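Local coordinates for cytoplasmic export protein 1 (Saccharomyces cerevisiae, PDB 3VWA), which helps move tRNA out of the nucleus, probably collecting it from export receptors at the nuclear pore complex and passing aminoacylated tRNA to the translation machinery, at residues 17-20 with 26-29; 57-62 with 76-81; 139-144 with 285-290; 149-154 with 168-173. One frame throughout, in Å; residues are numbered along the deposited sequence.

Contact 1 of 4, residues 17-20 with 26-29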
loop_
_atom_site.group_PDB
_atom_site.type_symbol
_atom_site.label_atom_id
_atom_site.label_comp_id
_atom_site.label_asym_id
_atom_site.label_seq_id
_atom_site.Cartn_x
_atom_site.Cartn_y
_atom_site.Cartn_z
ATOM N N GLU A 17 -13.013 -14.022 -18.251
ATOM C CA GLU A 17 -12.904 -14.822 -19.459
ATOM C C GLU A 17 -11.668 -15.717 -19.512
ATOM O O GLU A 17 -11.730 -16.802 -20.093
ATOM C CB GLU A 17 -12.945 -13.901 -20.693
ATOM C CG GLU A 17 -13.223 -14.621 -22.002
ATOM C CD GLU A 17 -14.220 -13.874 -22.888
ATOM O OE1 GLU A 17 -13.952 -13.781 -24.112
ATOM O OE2 GLU A 17 -15.264 -13.383 -22.375
ATOM N N THR A 18 -10.551 -15.263 -18.942
ATOM C CA THR A 18 -9.287 -16.027 -18.977
ATOM C C THR A 18 -8.845 -16.478 -17.574
ATOM O O THR A 18 -8.723 -15.644 -16.682
ATOM C CB THR A 18 -8.155 -15.198 -19.628
ATOM O OG1 THR A 18 -8.554 -14.805 -20.950
ATOM C CG2 THR A 18 -6.853 -16.006 -19.714
ATOM N N ALA A 19 -8.601 -17.783 -17.392
ATOM C CA ALA A 19 -8.182 -18.321 -16.106
ATOM C C ALA A 19 -6.851 -17.704 -15.734
ATOM O O ALA A 19 -6.092 -17.314 -16.621
ATOM C CB ALA A 19 -8.094 -19.853 -16.136
ATOM N N ILE A 20 -6.583 -17.568 -14.436
ATOM C CA ILE A 20 -5.328 -16.949 -13.993
ATOM C C ILE A 20 -4.286 -18.040 -13.743
ATOM O O ILE A 20 -3.081 -17.806 -13.852
ATOM C CB ILE A 20 -5.488 -15.997 -12.759
ATOM C CG1 ILE A 20 -5.689 -16.788 -11.464
ATOM C CG2 ILE A 20 -6.599 -14.971 -12.992
ATOM C CD1 ILE A 20 -6.041 -15.946 -10.247
ATOM N N TRP A 26 -8.348 -28.375 -12.946
ATOM C CA TRP A 26 -9.085 -27.150 -12.670
ATOM C C TRP A 26 -8.527 -25.995 -13.439
ATOM O O TRP A 26 -7.297 -25.876 -13.621
ATOM C CB TRP A 26 -9.013 -26.769 -11.174
ATOM C CG TRP A 26 -9.549 -27.844 -10.290
ATOM C CD1 TRP A 26 -8.853 -28.882 -9.681
ATOM C CD2 TRP A 26 -10.940 -28.053 -9.896
ATOM N NE1 TRP A 26 -9.715 -29.691 -8.983
ATOM C CE2 TRP A 26 -10.955 -29.251 -9.069
ATOM C CE3 TRP A 26 -12.141 -27.396 -10.158
ATOM C CZ2 TRP A 26 -12.125 -29.752 -8.534
ATOM C CZ3 TRP A 26 -13.303 -27.896 -9.585
ATOM C CH2 TRP A 26 -13.286 -29.055 -8.801
ATOM N N GLN A 27 -9.429 -25.111 -13.852
ATOM C CA GLN A 27 -9.068 -23.720 -14.189
ATOM C C GLN A 27 -9.473 -22.801 -13.050
ATOM O O GLN A 27 -10.518 -22.993 -12.418
ATOM C CB GLN A 27 -9.774 -23.264 -15.451
ATOM C CG GLN A 27 -9.209 -23.920 -16.690
ATOM C CD GLN A 27 -10.043 -23.582 -17.889
ATOM O OE1 GLN A 27 -11.244 -23.903 -17.943
ATOM N NE2 GLN A 27 -9.430 -22.910 -18.861
ATOM N N CYS A 28 -8.663 -21.797 -12.790
ATOM C CA CYS A 28 -8.962 -20.907 -11.689
ATOM C C CYS A 28 -9.174 -19.495 -12.232
ATOM O O CYS A 28 -8.276 -18.922 -12.860
ATOM C CB CYS A 28 -7.851 -20.983 -10.649
ATOM S SG CYS A 28 -7.841 -19.669 -9.419
ATOM N N PHE A 29 -10.382 -18.971 -11.995
ATOM C CA PHE A 29 -10.835 -17.699 -12.567
ATOM C C PHE A 29 -11.165 -16.723 -11.450
ATOM O O PHE A 29 -11.766 -17.142 -10.448
ATOM C CB PHE A 29 -12.135 -17.893 -13.405
ATOM C CG PHE A 29 -11.951 -18.621 -14.725
ATOM C CD1 PHE A 29 -11.588 -17.919 -15.868
ATOM C CD2 PHE A 29 -12.195 -19.989 -14.839
ATOM C CE1 PHE A 29 -11.440 -18.553 -17.096
ATOM C CE2 PHE A 29 -12.042 -20.629 -16.074
ATOM C CZ PHE A 29 -11.654 -19.907 -17.208
#
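Ala19 lies against the ring of Phe29, and one residue further on the backbones of Ile20 and Cys28 are joined. The hydrogen bond between the segments is Ile20 N to Cys28 O, 2.7 Å long and close to straight, with the donor almost on the extension of the carbonyl bond (173° at the oxygen). It ties the residue just before strand 21-22 to strand 26-33.

The aromatic part of the contact is a CH-pi interaction. Ala19 CB stands over one face of the Phe29 ring, 3.8 Å from its centroid and shifted toward the rim, with Ala19 CA over the same face. Phe29 has its CG beside its own backbone N (chi1 -72°), which swings the ring toward 17-20 although its CB does not head there. The ring corner CE1 comes unusually close to Ala19 N, at 3.0 Å, and the CH-pi contact is the surer measure of the packing. Glu17 O lies at the ring's edge, 3.5 Å from Phe29 CE1.

Looser apolar contacts complete the interface: Ala19 CB rests on Gln27 CB at 3.9 Å, and Ile20 CG1 reaches Cys28 SG at 4.1 Å.

The residues belong to the first β-hairpin of the kinase-like domain, probably the counterpart of the hairpin bearing the glycine-rich loop in protein kinases. Segment 17-20 interrupts its first strand between 13-15 and 21-22. Beyond the contact, strand 26-33 pairs antiparallel with strand 39-45, where Cys28 packs on Thr41 and Phe43, while Trp26 packs against Ile55 and Ala58 of helix 52-64.

Contact 2 of 4, residues 57-62 with 76-81; sequences NAVHKS and TFDSDP
Val59 lays its CG1 methyl across the side chain of Thr76, 3.8 Å from Thr76 OG1, in the crossing between helix 52-64 and strand 73-77. By its place in the kinase-like domain this helix probably corresponds to helix αC of protein kinases, and the strand to β4 of the small lobe. No hydrogen bond links the two segments; they meet through methyls and the sides of polar groups.

The same Val59 CG1, set anti to its backbone N (chi1 168°), also meets the carboxylate of Asp78 just past Thr76, with Asp78 OD2 3.4 Å away. One methyl thus touches both a hydroxyl and a carboxylate oxygen. Thr76 turns its other branch to the next helical turn: CG2 touches Ser62 CB at 4.1 Å, so residues three apart on one helix face straddle the threonine. Ser62 also packs on Ile86 of strand 85-89, the neighbour of strand 73-77 in the sheet.

On another part of the helix, Lys61 NZ donates to Asn57 OD1 and to His60 ND1, the latter close to the imidazole plane. Asn57 ND2 bonds to the carbonyl oxygens of Glu150 and Cys152. Beside the strand, the polar end of Ser62 is turned back on its own helix: Ser62 OG donates to Ala58 O at 2.8 Å, from the face of that carbonyl opposite Ser62 N.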
loop_
_atom_site.group_PDB
_atom_site.type_symbol
_atom_site.label_atom_id
_atom_site.label_comp_id
_atom_site.label_asym_id
_atom_site.label_seq_id
_atom_site.Cartn_x
_atom_site.Cartn_y
_atom_site.Cartn_z
ATOM N N ASN A 57 -15.587 -35.959 -5.549
ATOM C CA ASN A 57 -15.169 -35.982 -4.146
ATOM C C ASN A 57 -14.768 -34.569 -3.711
ATOM O O ASN A 57 -15.213 -34.099 -2.641
ATOM C CB ASN A 57 -14.045 -37.007 -3.922
ATOM C CG ASN A 57 -13.653 -37.138 -2.456
ATOM O OD1 ASN A 57 -14.487 -37.422 -1.600
ATOM N ND2 ASN A 57 -12.380 -36.912 -2.162
ATOM N N ALA A 58 -13.993 -33.865 -4.557
ATOM C CA ALA A 58 -13.606 -32.481 -4.260
ATOM C C ALA A 58 -14.806 -31.597 -4.034
ATOM O O ALA A 58 -14.831 -30.877 -3.048
ATOM C CB ALA A 58 -12.721 -31.851 -5.340
ATOM N N VAL A 59 -15.766 -31.591 -4.955
ATOM C CA VAL A 59 -17.018 -30.896 -4.705
ATOM C C VAL A 59 -17.643 -31.225 -3.347
ATOM O O VAL A 59 -18.032 -30.324 -2.608
ATOM C CB VAL A 59 -18.062 -31.164 -5.802
ATOM C CG1 VAL A 59 -19.462 -30.665 -5.366
ATOM C CG2 VAL A 59 -17.629 -30.486 -7.090
ATOM N N HIS A 60 -17.714 -32.510 -3.017
ATOM C CA HIS A 60 -18.416 -32.954 -1.809
ATOM C C HIS A 60 -17.689 -32.497 -0.561
ATOM O O HIS A 60 -18.269 -31.928 0.382
ATOM C CB HIS A 60 -18.589 -34.487 -1.862
ATOM C CG HIS A 60 -19.192 -35.075 -0.614
ATOM N ND1 HIS A 60 -18.520 -35.929 0.175
ATOM C CD2 HIS A 60 -20.435 -34.869 -0.011
ATOM C CE1 HIS A 60 -19.292 -36.268 1.230
ATOM N NE2 HIS A 60 -20.462 -35.610 1.115
ATOM N N LYS A 61 -16.387 -32.703 -0.545
ATOM C CA LYS A 61 -15.592 -32.239 0.601
ATOM C C LYS A 61 -15.621 -30.709 0.769
ATOM O O LYS A 61 -15.761 -30.200 1.849
ATOM C CB LYS A 61 -14.181 -32.794 0.521
ATOM C CG LYS A 61 -14.148 -34.313 0.608
ATOM C CD LYS A 61 -14.932 -34.811 1.834
ATOM C CE LYS A 61 -14.783 -36.305 2.102
ATOM N NZ LYS A 61 -15.809 -37.097 1.361
ATOM N N SER A 62 -15.540 -29.982 -0.326
ATOM C CA SER A 62 -15.764 -28.536 -0.290
ATOM C C SER A 62 -17.063 -28.187 0.432
ATOM O O SER A 62 -17.057 -27.338 1.315
ATOM C CB SER A 62 -15.820 -27.996 -1.697
ATOM O OG SER A 62 -14.568 -28.211 -2.278
ATOM N N THR A 76 -21.140 -24.673 -4.371
ATOM C CA THR A 76 -20.731 -25.647 -5.386
ATOM C C THR A 76 -21.836 -25.951 -6.422
ATOM O O THR A 76 -23.049 -25.785 -6.113
ATOM C CB THR A 76 -20.230 -26.956 -4.767
ATOM O OG1 THR A 76 -21.320 -27.644 -4.130
ATOM C CG2 THR A 76 -19.131 -26.696 -3.760
ATOM N N PHE A 77 -21.400 -26.373 -7.627
ATOM C CA PHE A 77 -22.273 -26.772 -8.768
ATOM C C PHE A 77 -21.690 -28.004 -9.452
ATOM O O PHE A 77 -20.517 -27.988 -9.797
ATOM C CB PHE A 77 -22.320 -25.665 -9.812
ATOM C CG PHE A 77 -22.715 -24.349 -9.251
ATOM C CD1 PHE A 77 -24.066 -23.975 -9.192
ATOM C CD2 PHE A 77 -21.748 -23.498 -8.715
ATOM C CE1 PHE A 77 -24.416 -22.751 -8.627
ATOM C CE2 PHE A 77 -22.096 -22.292 -8.153
ATOM C CZ PHE A 77 -23.422 -21.912 -8.119
ATOM N N ASP A 78 -22.487 -29.054 -9.644
ATOM C CA ASP A 78 -21.987 -30.295 -10.280
ATOM C C ASP A 78 -22.992 -30.978 -11.232
ATOM O O ASP A 78 -22.735 -32.078 -11.743
ATOM C CB ASP A 78 -21.479 -31.301 -9.225
ATOM C CG ASP A 78 -22.511 -31.607 -8.165
ATOM O OD1 ASP A 78 -23.716 -31.409 -8.440
ATOM O OD2 ASP A 78 -22.124 -32.011 -7.042
ATOM N N SER A 79 -24.134 -30.338 -11.460
ATOM C CA SER A 79 -25.145 -30.871 -12.392
ATOM C C SER A 79 -24.638 -31.019 -13.821
ATOM O O SER A 79 -24.871 -32.017 -14.486
ATOM C CB SER A 79 -26.359 -29.963 -12.385
ATOM O OG SER A 79 -26.923 -30.062 -11.096
ATOM N N ASP A 80 -23.916 -30.001 -14.246
ATOM C CA ASP A 80 -23.431 -29.830 -15.594
ATOM C C ASP A 80 -21.888 -29.963 -15.532
ATOM O O ASP A 80 -21.220 -29.183 -14.846
ATOM C CB ASP A 80 -23.882 -28.441 -16.050
ATOM C CG ASP A 80 -23.447 -28.076 -17.468
ATOM O OD1 ASP A 80 -23.600 -26.880 -17.814
ATOM O OD2 ASP A 80 -22.989 -28.941 -18.236
ATOM N N PRO A 81 -21.328 -30.997 -16.204
ATOM C CA PRO A 81 -19.869 -31.043 -16.369
ATOM C C PRO A 81 -19.595 -29.863 -17.282
ATOM O O PRO A 81 -20.512 -29.397 -17.938
ATOM C CB PRO A 81 -19.650 -32.357 -17.108
ATOM C CG PRO A 81 -20.935 -32.606 -17.853
ATOM C CD PRO A 81 -22.031 -32.005 -17.036
#

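Contact 3 of 4, residues 139-144 with 285-290; sequences NIKGEW and ENFIIP
The β-hairpin between strands 136-138 and 144-146 of the kinase-like domain presents Ile140 and Lys141, the middle of its type I turn, to helix 283-303 in the helical part of the chain. The turn runs from Asn139 to Gly142 and carries a G1 bulge, with Gly142 at positive phi (81°). The Asn139 side chain braces it: its OD1 accepts from Glu143 N and, weakly, from Lys141 N, while its ND2 donates to Glu143 OE1.

Across the contact, Asn286 ND2 donates to Ile140 O over 2.9 Å. The oxygen lies in the amide plane of Asn286, and the N-H meets a lone pair in the carbonyl plane of Ile140, so both flat groups are well oriented for the bond. With an alanine at Asn286, the Ile140 carbonyl would probably lose this donor and the turn be less firmly tied to the helix.

Next along the helix, at a wider π-type turn, Phe287 swings its CG anti to its backbone N (chi1 -157°) and turns one ring face to Lys141. The lysine chain passes obliquely over that face in a CH-pi contact, with CD 3.9 Å from the ring centroid. Phe287 also packs on Leu247 of helix 239-248, so it bridges the hairpin and another helix. Lys141 CG lies 4.0 Å from Asn286 O. Past CD the chain draws away from the ring, bending only at chi4; Lys141 NZ is still above the same face, 4.9 Å from the Phe287 centroid, a longer cation-pi interaction.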
loop_
_atom_site.group_PDB
_atom_site.type_symbol
_atom_site.label_atom_id
_atom_site.label_comp_id
_atom_site.label_asym_id
_atom_site.label_seq_id
_atom_site.Cartn_x
_atom_site.Cartn_y
_atom_site.Cartn_z
ATOM N N ASN A 139 -5.263 -15.856 0.903
ATOM C CA ASN A 139 -6.529 -15.122 0.931
ATOM C C ASN A 139 -6.285 -13.628 0.858
ATOM O O ASN A 139 -5.112 -13.237 0.706
ATOM C CB ASN A 139 -7.418 -15.523 2.128
ATOM C CG ASN A 139 -6.732 -15.353 3.470
ATOM O OD1 ASN A 139 -5.908 -14.455 3.673
ATOM N ND2 ASN A 139 -7.119 -16.188 4.415
ATOM N N ILE A 140 -7.340 -12.787 1.003
ATOM C CA ILE A 140 -7.128 -11.320 0.970
ATOM C C ILE A 140 -6.277 -10.795 2.140
ATOM O O ILE A 140 -5.738 -9.726 2.042
ATOM C CB ILE A 140 -8.423 -10.438 0.895
ATOM C CG1 ILE A 140 -9.590 -11.100 1.613
ATOM C CG2 ILE A 140 -8.784 -10.145 -0.567
ATOM C CD1 ILE A 140 -9.604 -10.944 3.111
ATOM N N LYS A 141 -6.211 -11.530 3.245
ATOM C CA LYS A 141 -5.441 -11.092 4.405
ATOM C C LYS A 141 -4.035 -11.673 4.392
ATOM O O LYS A 141 -3.329 -11.657 5.396
ATOM C CB LYS A 141 -6.188 -11.491 5.649
ATOM C CG LYS A 141 -7.436 -10.629 5.883
ATOM C CD LYS A 141 -7.883 -10.719 7.340
ATOM C CE LYS A 141 -8.998 -9.716 7.643
ATOM N NZ LYS A 141 -10.052 -10.251 8.558
ATOM N N GLY A 142 -3.626 -12.231 3.254
ATOM C CA GLY A 142 -2.217 -12.614 3.069
ATOM C C GLY A 142 -1.881 -13.945 3.724
ATOM O O GLY A 142 -0.719 -14.352 3.741
ATOM N N GLU A 143 -2.903 -14.631 4.233
ATOM C CA GLU A 143 -2.711 -15.858 4.970
ATOM C C GLU A 143 -2.765 -17.002 3.967
ATOM O O GLU A 143 -3.544 -16.984 2.986
ATOM C CB GLU A 143 -3.828 -16.091 6.033
ATOM C CG GLU A 143 -3.964 -15.081 7.177
ATOM C CD GLU A 143 -5.293 -15.279 7.964
ATOM O OE1 GLU A 143 -6.363 -15.254 7.317
ATOM O OE2 GLU A 143 -5.296 -15.511 9.196
ATOM N N TRP A 144 -2.007 -18.037 4.277
ATOM C CA TRP A 144 -1.834 -19.146 3.331
ATOM C C TRP A 144 -2.938 -20.095 3.576
ATOM O O TRP A 144 -3.068 -20.568 4.697
ATOM C CB TRP A 144 -0.479 -19.848 3.563
ATOM C CG TRP A 144 0.692 -18.978 3.159
ATOM C CD1 TRP A 144 0.675 -17.607 2.888
ATOM C CD2 TRP A 144 2.079 -19.392 2.981
ATOM N NE1 TRP A 144 1.901 -17.170 2.535
ATOM C CE2 TRP A 144 2.807 -18.192 2.569
ATOM C CE3 TRP A 144 2.776 -20.613 3.105
ATOM C CZ2 TRP A 144 4.199 -18.209 2.323
ATOM C CZ3 TRP A 144 4.183 -20.626 2.872
ATOM C CH2 TRP A 144 4.865 -19.442 2.483
ATOM N N GLU A 285 -1.492 -4.924 3.461
ATOM C CA GLU A 285 -2.529 -4.134 2.780
ATOM C C GLU A 285 -3.907 -4.307 3.387
ATOM O O GLU A 285 -4.622 -3.329 3.573
ATOM C CB GLU A 285 -2.612 -4.506 1.287
ATOM C CG GLU A 285 -1.343 -4.306 0.476
ATOM C CD GLU A 285 -0.366 -5.487 0.555
ATOM O OE1 GLU A 285 -0.480 -6.319 1.481
ATOM O OE2 GLU A 285 0.537 -5.604 -0.309
ATOM N N ASN A 286 -4.301 -5.541 3.673
ATOM C CA ASN A 286 -5.689 -5.819 4.013
ATOM C C ASN A 286 -5.897 -6.328 5.426
ATOM O O ASN A 286 -7.010 -6.637 5.787
ATOM C CB ASN A 286 -6.308 -6.829 3.023
ATOM C CG ASN A 286 -6.250 -6.337 1.582
ATOM O OD1 ASN A 286 -6.426 -5.148 1.309
ATOM N ND2 ASN A 286 -5.910 -7.227 0.673
ATOM N N PHE A 287 -4.847 -6.427 6.230
ATOM C CA PHE A 287 -5.036 -6.845 7.612
ATOM C C PHE A 287 -4.440 -5.762 8.476
ATOM O O PHE A 287 -5.174 -5.049 9.197
ATOM C CB PHE A 287 -4.359 -8.211 7.878
ATOM C CG PHE A 287 -4.921 -8.962 9.047
ATOM C CD1 PHE A 287 -5.766 -8.343 9.962
ATOM C CD2 PHE A 287 -4.564 -10.303 9.264
ATOM C CE1 PHE A 287 -6.253 -9.037 11.055
ATOM C CE2 PHE A 287 -5.071 -11.010 10.352
ATOM C CZ PHE A 287 -5.909 -10.374 11.249
ATOM N N ILE A 288 -3.112 -5.598 8.390
ATOM C CA ILE A 288 -2.446 -4.639 9.268
ATOM C C ILE A 288 -2.940 -3.182 9.110
ATOM O O ILE A 288 -3.352 -2.541 10.095
ATOM C CB ILE A 288 -0.890 -4.750 9.190
ATOM C CG1 ILE A 288 -0.432 -6.142 9.611
ATOM C CG2 ILE A 288 -0.250 -3.708 10.059
ATOM C CD1 ILE A 288 1.045 -6.430 9.373
ATOM N N ILE A 289 -2.887 -2.654 7.887
ATOM C CA ILE A 289 -3.224 -1.245 7.649
ATOM C C ILE A 289 -4.664 -0.843 8.064
ATOM O O ILE A 289 -4.852 0.192 8.687
ATOM C CB ILE A 289 -2.965 -0.805 6.177
ATOM C CG1 ILE A 289 -1.447 -0.686 5.850
ATOM C CG2 ILE A 289 -3.543 0.551 5.949
ATOM C CD1 ILE A 289 -1.182 -0.479 4.363
ATOM N N PRO A 290 -5.688 -1.605 7.635
ATOM C CA PRO A 290 -7.018 -1.254 8.019
ATOM C C PRO A 290 -7.249 -1.357 9.520
ATOM O O PRO A 290 -7.963 -0.513 10.046
ATOM C CB PRO A 290 -7.934 -2.247 7.239
ATOM C CG PRO A 290 -7.052 -3.140 6.462
ATOM C CD PRO A 290 -5.616 -2.772 6.725
#

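Contact 4 of 4, residues 149-154 with 168-173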
loop_
_atom_site.group_PDB
_atom_site.type_symbol
_atom_site.label_atom_id
_atom_site.label_comp_id
_atom_site.label_asym_id
_atom_site.label_seq_id
_atom_site.Cartn_x
_atom_site.Cartn_y
_atom_site.Cartn_z
ATOM N N LEU A 149 -9.165 -31.046 -2.859
ATOM C CA LEU A 149 -9.808 -31.957 -1.953
ATOM C C LEU A 149 -10.175 -33.255 -2.727
ATOM O O LEU A 149 -10.935 -34.109 -2.241
ATOM C CB LEU A 149 -11.024 -31.191 -1.433
ATOM C CG LEU A 149 -11.092 -30.672 0.018
ATOM C CD1 LEU A 149 -9.757 -30.562 0.783
ATOM C CD2 LEU A 149 -11.920 -29.392 0.094
ATOM N N GLU A 150 -9.585 -33.417 -3.916
ATOM C CA GLU A 150 -9.859 -34.585 -4.799
ATOM C C GLU A 150 -9.763 -35.955 -4.126
ATOM O O GLU A 150 -10.586 -36.848 -4.375
ATOM C CB GLU A 150 -8.947 -34.591 -6.029
ATOM C CG GLU A 150 -9.116 -33.378 -6.929
ATOM C CD GLU A 150 -8.355 -32.152 -6.462
ATOM O OE1 GLU A 150 -7.640 -32.222 -5.449
ATOM O OE2 GLU A 150 -8.454 -31.102 -7.130
ATOM N N LEU A 151 -8.753 -36.120 -3.279
ATOM C CA LEU A 151 -8.476 -37.408 -2.654
ATOM C C LEU A 151 -8.962 -37.443 -1.202
ATOM O O LEU A 151 -8.880 -38.452 -0.535
ATOM C CB LEU A 151 -6.959 -37.664 -2.708
ATOM C CG LEU A 151 -6.356 -38.003 -4.078
ATOM C CD1 LEU A 151 -4.894 -38.388 -3.878
ATOM C CD2 LEU A 151 -7.092 -39.164 -4.723
ATOM N N CYS A 152 -9.449 -36.316 -0.713
ATOM C CA CYS A 152 -9.710 -36.160 0.699
ATOM C C CYS A 152 -10.795 -37.107 1.210
ATOM O O CYS A 152 -11.913 -37.182 0.661
ATOM C CB CYS A 152 -10.138 -34.725 0.973
ATOM S SG CYS A 152 -10.442 -34.425 2.717
ATOM N N SER A 153 -10.458 -37.808 2.274
ATOM C CA SER A 153 -11.398 -38.695 2.985
ATOM C C SER A 153 -11.030 -38.820 4.488
ATOM O O SER A 153 -9.895 -38.516 4.918
ATOM C CB SER A 153 -11.458 -40.091 2.320
ATOM O OG SER A 153 -10.326 -40.333 1.473
ATOM N N SER A 154 -12.009 -39.254 5.269
ATOM C CA SER A 154 -11.856 -39.503 6.688
ATOM C C SER A 154 -11.002 -40.740 6.943
ATOM O O SER A 154 -11.013 -41.699 6.173
ATOM C CB SER A 154 -13.237 -39.680 7.322
ATOM O OG SER A 154 -13.135 -39.793 8.739
ATOM N N ARG A 168 -3.107 -43.404 -6.803
ATOM C CA ARG A 168 -2.465 -43.724 -8.070
ATOM C C ARG A 168 -3.133 -43.014 -9.274
ATOM O O ARG A 168 -2.463 -42.382 -10.085
ATOM C CB ARG A 168 -2.419 -45.248 -8.276
ATOM N N SER A 169 -4.455 -43.071 -9.377
ATOM C CA SER A 169 -5.084 -42.449 -10.560
ATOM C C SER A 169 -4.862 -40.913 -10.523
ATOM O O SER A 169 -4.468 -40.301 -11.532
ATOM C CB SER A 169 -6.570 -42.843 -10.668
ATOM O OG SER A 169 -7.364 -42.173 -9.702
ATOM N N TYR A 170 -5.051 -40.316 -9.342
ATOM C CA TYR A 170 -4.798 -38.881 -9.141
ATOM C C TYR A 170 -3.395 -38.459 -9.599
ATOM O O TYR A 170 -3.239 -37.585 -10.439
ATOM C CB TYR A 170 -5.037 -38.499 -7.675
ATOM C CG TYR A 170 -4.630 -37.090 -7.367
ATOM C CD1 TYR A 170 -5.481 -36.018 -7.640
ATOM C CD2 TYR A 170 -3.356 -36.809 -6.857
ATOM C CE1 TYR A 170 -5.091 -34.705 -7.380
ATOM C CE2 TYR A 170 -2.948 -35.498 -6.601
ATOM C CZ TYR A 170 -3.818 -34.453 -6.861
ATOM O OH TYR A 170 -3.415 -33.169 -6.602
ATOM N N TYR A 171 -2.379 -39.104 -9.053
ATOM C CA TYR A 171 -0.989 -38.807 -9.414
ATOM C C TYR A 171 -0.649 -39.092 -10.871
ATOM O O TYR A 171 0.153 -38.386 -11.454
ATOM C CB TYR A 171 -0.026 -39.511 -8.449
ATOM C CG TYR A 171 0.089 -38.718 -7.182
ATOM C CD1 TYR A 171 1.015 -37.677 -7.074
ATOM C CD2 TYR A 171 -0.777 -38.944 -6.133
ATOM C CE1 TYR A 171 1.109 -36.921 -5.916
ATOM C CE2 TYR A 171 -0.702 -38.193 -4.965
ATOM C CZ TYR A 171 0.239 -37.189 -4.870
ATOM O OH TYR A 171 0.304 -36.452 -3.736
ATOM N N ASN A 172 -1.294 -40.103 -11.460
ATOM C CA ASN A 172 -1.168 -40.374 -12.895
ATOM C C ASN A 172 -1.778 -39.272 -13.762
ATOM O O ASN A 172 -1.216 -38.910 -14.808
ATOM C CB ASN A 172 -1.791 -41.730 -13.255
ATOM N N ILE A 173 -2.933 -38.752 -13.329
ATOM C CA ILE A 173 -3.596 -37.672 -14.038
ATOM C C ILE A 173 -2.697 -36.449 -13.969
ATOM O O ILE A 173 -2.382 -35.844 -14.988
ATOM C CB ILE A 173 -5.015 -37.388 -13.461
ATOM C CG1 ILE A 173 -6.002 -38.433 -13.996
ATOM C CG2 ILE A 173 -5.459 -35.958 -13.773
ATOM C CD1 ILE A 173 -7.030 -38.907 -12.984
HETATM O O HOH W 1 -5.156 -30.873 -5.963
#
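Tyr170 and Leu151 make most of this buried contact, with Glu150 beside them. Leu151 spreads its end over the base of the tyrosine: CD2 touches Tyr170 CB at 3.7 Å, and CD1 lies equally near Tyr170 CG. CD1 also grazes Tyr171 CE2 at 4.3 Å, so the leucine touches both tyrosines. Tyr170 points its ring to the turn because its CG is anti to the backbone N (chi1 173°).

The turn, type I from Leu149 to Cys152, lies early in what probably corresponds to the activation segment of protein kinases; here it packs on helix 160-174.

Further out, Glu150 reaches past the ring, its OE1 4.0 Å from Tyr170 CE1. A water joins the polar ends, donating to Glu150 OE1 at 2.9 Å and hydrogen-bonded to Tyr170 OH at 3.0 Å. Replacing Tyr170 by an alanine is likely to open a gap beside Leu151 and deprive the water of its phenolic partner. Glu150 OE2 accepts from Trp26 NE1, which holds the carboxylate from the β-sheet side. Tyr171 OH is hydrogen-bonded to Gly129 O.

From the N terminus, contact 1 closes a short hairpin within the first strands of the β-sheet. Contact 2 follows in series, closing the loop between helix 52-64 and strand 73-77 of that sheet. Contact 3 spans a much longer loop, joining the hairpin at 139-144 to helix 283-303 and so the kinase-like domain to later helices. Contact 4 is nested inside that loop, tying 149-154 to helix 160-174. Contacts 1, 2 and 4 touch one another: strand 26-29, helix 57-62 and turn 149-154 come together on one side of the chain's centre. Contact 3 stands apart, its nearest atoms about 11 Å from contact 1.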